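Local coordinates for galactose-1-phosphate uridylyltransferase (Pyrobaculum aerophilum str. IM2, PDB 6K9Z), which probably transfers uridylyl groups between UDP-glucose and hexose 1-phosphates, binding zinc and iron ions and, in this crystal, uridine diphosphate, at residues V88-D93 against I232-L237. The protein carries 1 engineered substitution. Numbering follows the deposited sequence.
Sequences VDDLSD and ITLCAL
Ser92 sets its CB against the CB of Leu234, 3.6 Å away, and equally close to the backbone N of Cys235, so that Leu234 and Cys235 of helix 220-240 form the opposing surface. Farther along the same leucine, CD1 meets Leu91 CD2 at 3.9 Å, the two chains slanting past one another. With CG anti to the carbonyl carbon (chi1 -69°), the branch of Leu234 carries CD1 to Leu91. Its CB also borders Asp90 OD2. Polar contact between the two segments runs through a water, which donates to Asp90 OD2 (2.9 Å) and to Leu234 O (2.8 Å). The loop itself illustrates an Asx turn leading into a short 3-10 segment: Asp90 OD2 accepts hydrogen bonds from Ser92 N at 3.2 Å, from well above the carboxylate plane, and from Ser92 OG at 2.7 Å, on the anti side and near that plane. Two donors of Ser92 and the water thus grip one oxygen of a buried aspartate. OD1 is hydrogen-bonded to Tyr247 OH, so both oxygens are engaged and the carboxylate's rotation is restrained. The contact joins the N-terminal and C-terminal HIT-type halves of the chain. Lys231 and Lys238 of the same helix add a hydrogen bond to Ser92 O and a salt bridge to Asp93 OD2, and a disulfide links Cys235 to Cys312.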
ATOM      1  N   VAL A  88       4.200  27.501  -6.912  1.00 39.32           N
ATOM      2  CA  VAL A  88       5.090  27.125  -5.779  1.00 36.99           C
ATOM      3  C   VAL A  88       5.261  25.624  -5.971  1.00 35.89           C
ATOM      4  O   VAL A  88       4.223  24.997  -6.137  1.00 35.44           O
ATOM      5  CB  VAL A  88       4.409  27.508  -4.447  1.00 35.96           C
ATOM      6  CG1 VAL A  88       5.074  26.904  -3.220  1.00 35.04           C
ATOM      7  CG2 VAL A  88       4.328  29.016  -4.314  1.00 36.94           C
ATOM      8  N   ASP A  89       6.479  25.079  -6.041  1.00 36.24           N
ATOM      9  CA  ASP A  89       6.653  23.613  -6.245  1.00 35.90           C
ATOM     10  C   ASP A  89       6.105  22.846  -5.040  1.00 33.51           C
ATOM     11  O   ASP A  89       5.352  21.842  -5.263  1.00 32.88           O
ATOM     12  CB  ASP A  89       8.101  23.191  -6.490  1.00 39.16           C
ATOM     13  CG  ASP A  89       8.237  21.665  -6.600  1.00 40.59           C
ATOM     14  OD1 ASP A  89       7.771  21.089  -7.623  1.00 41.52           O
ATOM     15  OD2 ASP A  89       8.787  21.037  -5.650  1.00 40.53           O
ATOM     16  N   ASP A  90       6.437  23.277  -3.805  1.00 30.88           N
ATOM     17  CA  ASP A  90       6.214  22.429  -2.593  1.00 29.06           C
ATOM     18  C   ASP A  90       5.704  23.262  -1.402  1.00 27.85           C
ATOM     19  O   ASP A  90       5.988  24.461  -1.324  1.00 27.94           O
ATOM     20  CB  ASP A  90       7.501  21.669  -2.215  1.00 29.71           C
ATOM     21  CG  ASP A  90       7.250  20.650  -1.116  1.00 29.02           C
ATOM     22  OD1 ASP A  90       6.143  20.027  -1.132  1.00 28.59           O
ATOM     23  OD2 ASP A  90       8.086  20.541  -0.199  1.00 29.45           O
ATOM     24  N   LEU A  91       5.078  22.607  -0.442  1.00 27.31           N
ATOM     25  CA  LEU A  91       4.758  23.176   0.891  1.00 26.88           C
ATOM     26  C   LEU A  91       6.013  23.823   1.472  1.00 28.18           C
ATOM     27  O   LEU A  91       5.945  24.933   2.011  1.00 28.02           O
ATOM     28  CB  LEU A  91       4.255  22.036   1.765  1.00 26.43           C
ATOM     29  CG  LEU A  91       3.815  22.412   3.167  1.00 26.34           C
ATOM     30  CD1 LEU A  91       2.638  23.382   3.126  1.00 25.66           C
ATOM     31  CD2 LEU A  91       3.446  21.129   3.897  1.00 26.77           C
ATOM     32  N   SER A  92       7.172  23.173   1.322  1.00 22.84           N
ATOM     33  CA  SER A  92       8.447  23.648   1.920  1.00 23.12           C
ATOM     34  C   SER A  92       8.930  24.951   1.289  1.00 23.65           C
ATOM     35  O   SER A  92       9.790  25.624   1.906  1.00 23.96           O
ATOM     36  CB  SER A  92       9.524  22.572   1.872  1.00 24.19           C
ATOM     37  OG  SER A  92       9.991  22.319   0.560  1.00 25.36           O
ATOM     38  N   ASP A  93       8.380  25.367   0.145  1.00 23.53           N
ATOM     39  CA  ASP A  93       8.776  26.658  -0.488  1.00 24.76           C
ATOM     40  C   ASP A  93       7.990  27.824   0.108  1.00 24.26           C
ATOM     41  O   ASP A  93       8.374  28.972  -0.126  1.00 24.91           O
ATOM     42  CB  ASP A  93       8.622  26.580  -1.996  1.00 25.87           C
ATOM     43  CG  ASP A  93       9.544  25.537  -2.584  1.00 26.85           C
ATOM     44  OD1 ASP A  93      10.768  25.711  -2.437  1.00 28.48           O
ATOM     45  OD2 ASP A  93       9.053  24.568  -3.196  1.00 28.10           O
ATOM     46  N   ILE A 232      11.498  22.369   7.141  1.00 18.15           N
ATOM     47  CA  ILE A 232      12.931  21.981   7.059  1.00 18.72           C
ATOM     48  C   ILE A 232      13.034  20.526   6.570  1.00 18.50           C
ATOM     49  O   ILE A 232      13.944  20.256   5.767  1.00 19.55           O
ATOM     50  CB  ILE A 232      13.620  22.260   8.402  1.00 19.30           C
ATOM     51  CG1 ILE A 232      13.723  23.787   8.552  1.00 20.38           C
ATOM     52  CG2 ILE A 232      14.982  21.593   8.449  1.00 19.56           C
ATOM     53  CD1 ILE A 232      14.220  24.265   9.890  1.00 21.99           C
ATOM     54  N   THR A 233      12.169  19.622   7.036  1.00 18.22           N
ATOM     55  CA  THR A 233      12.227  18.170   6.667  1.00 17.96           C
ATOM     56  C   THR A 233      11.923  18.057   5.160  1.00 17.15           C
ATOM     57  O   THR A 233      12.657  17.391   4.403  1.00 17.04           O
ATOM     58  CB  THR A 233      11.312  17.327   7.570  1.00 17.81           C
ATOM     59  OG1 THR A 233      11.734  17.401   8.927  1.00 17.79           O
ATOM     60  CG2 THR A 233      11.288  15.885   7.105  1.00 18.30           C
ATOM     61  N   LEU A 234      10.899  18.761   4.685  1.00 16.97           N
ATOM     62  CA  LEU A 234      10.504  18.624   3.257  1.00 17.02           C
ATOM     63  C   LEU A 234      11.568  19.305   2.392  1.00 17.84           C
ATOM     64  O   LEU A 234      11.861  18.828   1.296  1.00 17.74           O
ATOM     65  CB  LEU A 234       9.094  19.165   3.079  1.00 16.82           C
ATOM     66  CG  LEU A 234       8.018  18.308   3.737  1.00 16.52           C
ATOM     67  CD1 LEU A 234       6.665  18.995   3.640  1.00 16.66           C
ATOM     68  CD2 LEU A 234       7.972  16.904   3.138  1.00 16.36           C
ATOM     69  N   CYS A 235      12.175  20.383   2.864  1.00 18.23           N
ATOM     70  CA  CYS A 235      13.290  21.054   2.163  1.00 19.16           C
ATOM     71  C   CYS A 235      14.431  20.047   1.960  1.00 19.51           C
ATOM     72  O   CYS A 235      14.966  19.933   0.847  1.00 20.80           O
ATOM     73  CB  CYS A 235      13.727  22.301   2.914  1.00 20.30           C
ATOM     74  SG  CYS A 235      15.212  23.088   2.250  1.00 22.53           S
ATOM     75  N   ALA A 236      14.758  19.270   2.988  1.00 19.10           N
ATOM     76  CA  ALA A 236      15.844  18.277   2.909  1.00 19.96           C
ATOM     77  C   ALA A 236      15.503  17.221   1.844  1.00 20.32           C
ATOM     78  O   ALA A 236      16.385  16.854   1.069  1.00 21.02           O
ATOM     79  CB  ALA A 236      16.052  17.631   4.235  1.00 19.66           C
ATOM     80  N   LEU A 237      14.254  16.781   1.784  1.00 21.58           N
ATOM     81  CA  LEU A 237      13.844  15.709   0.840  1.00 23.55           C
ATOM     82  C   LEU A 237      13.975  16.269  -0.563  1.00 26.50           C
ATOM     83  O   LEU A 237      14.367  15.483  -1.436  1.00 28.17           O
ATOM     84  CB  LEU A 237      12.423  15.201   1.119  1.00 24.22           C
ATOM     85  CG  LEU A 237      12.320  14.401   2.409  1.00 25.70           C
ATOM     86  CD1 LEU A 237      10.915  13.850   2.627  1.00 28.41           C
ATOM     87  CD2 LEU A 237      13.307  13.254   2.412  1.00 25.84           C
TER
HETATM   88  O   HOH W   1       9.851  18.300  -0.587  1.00 19.20           O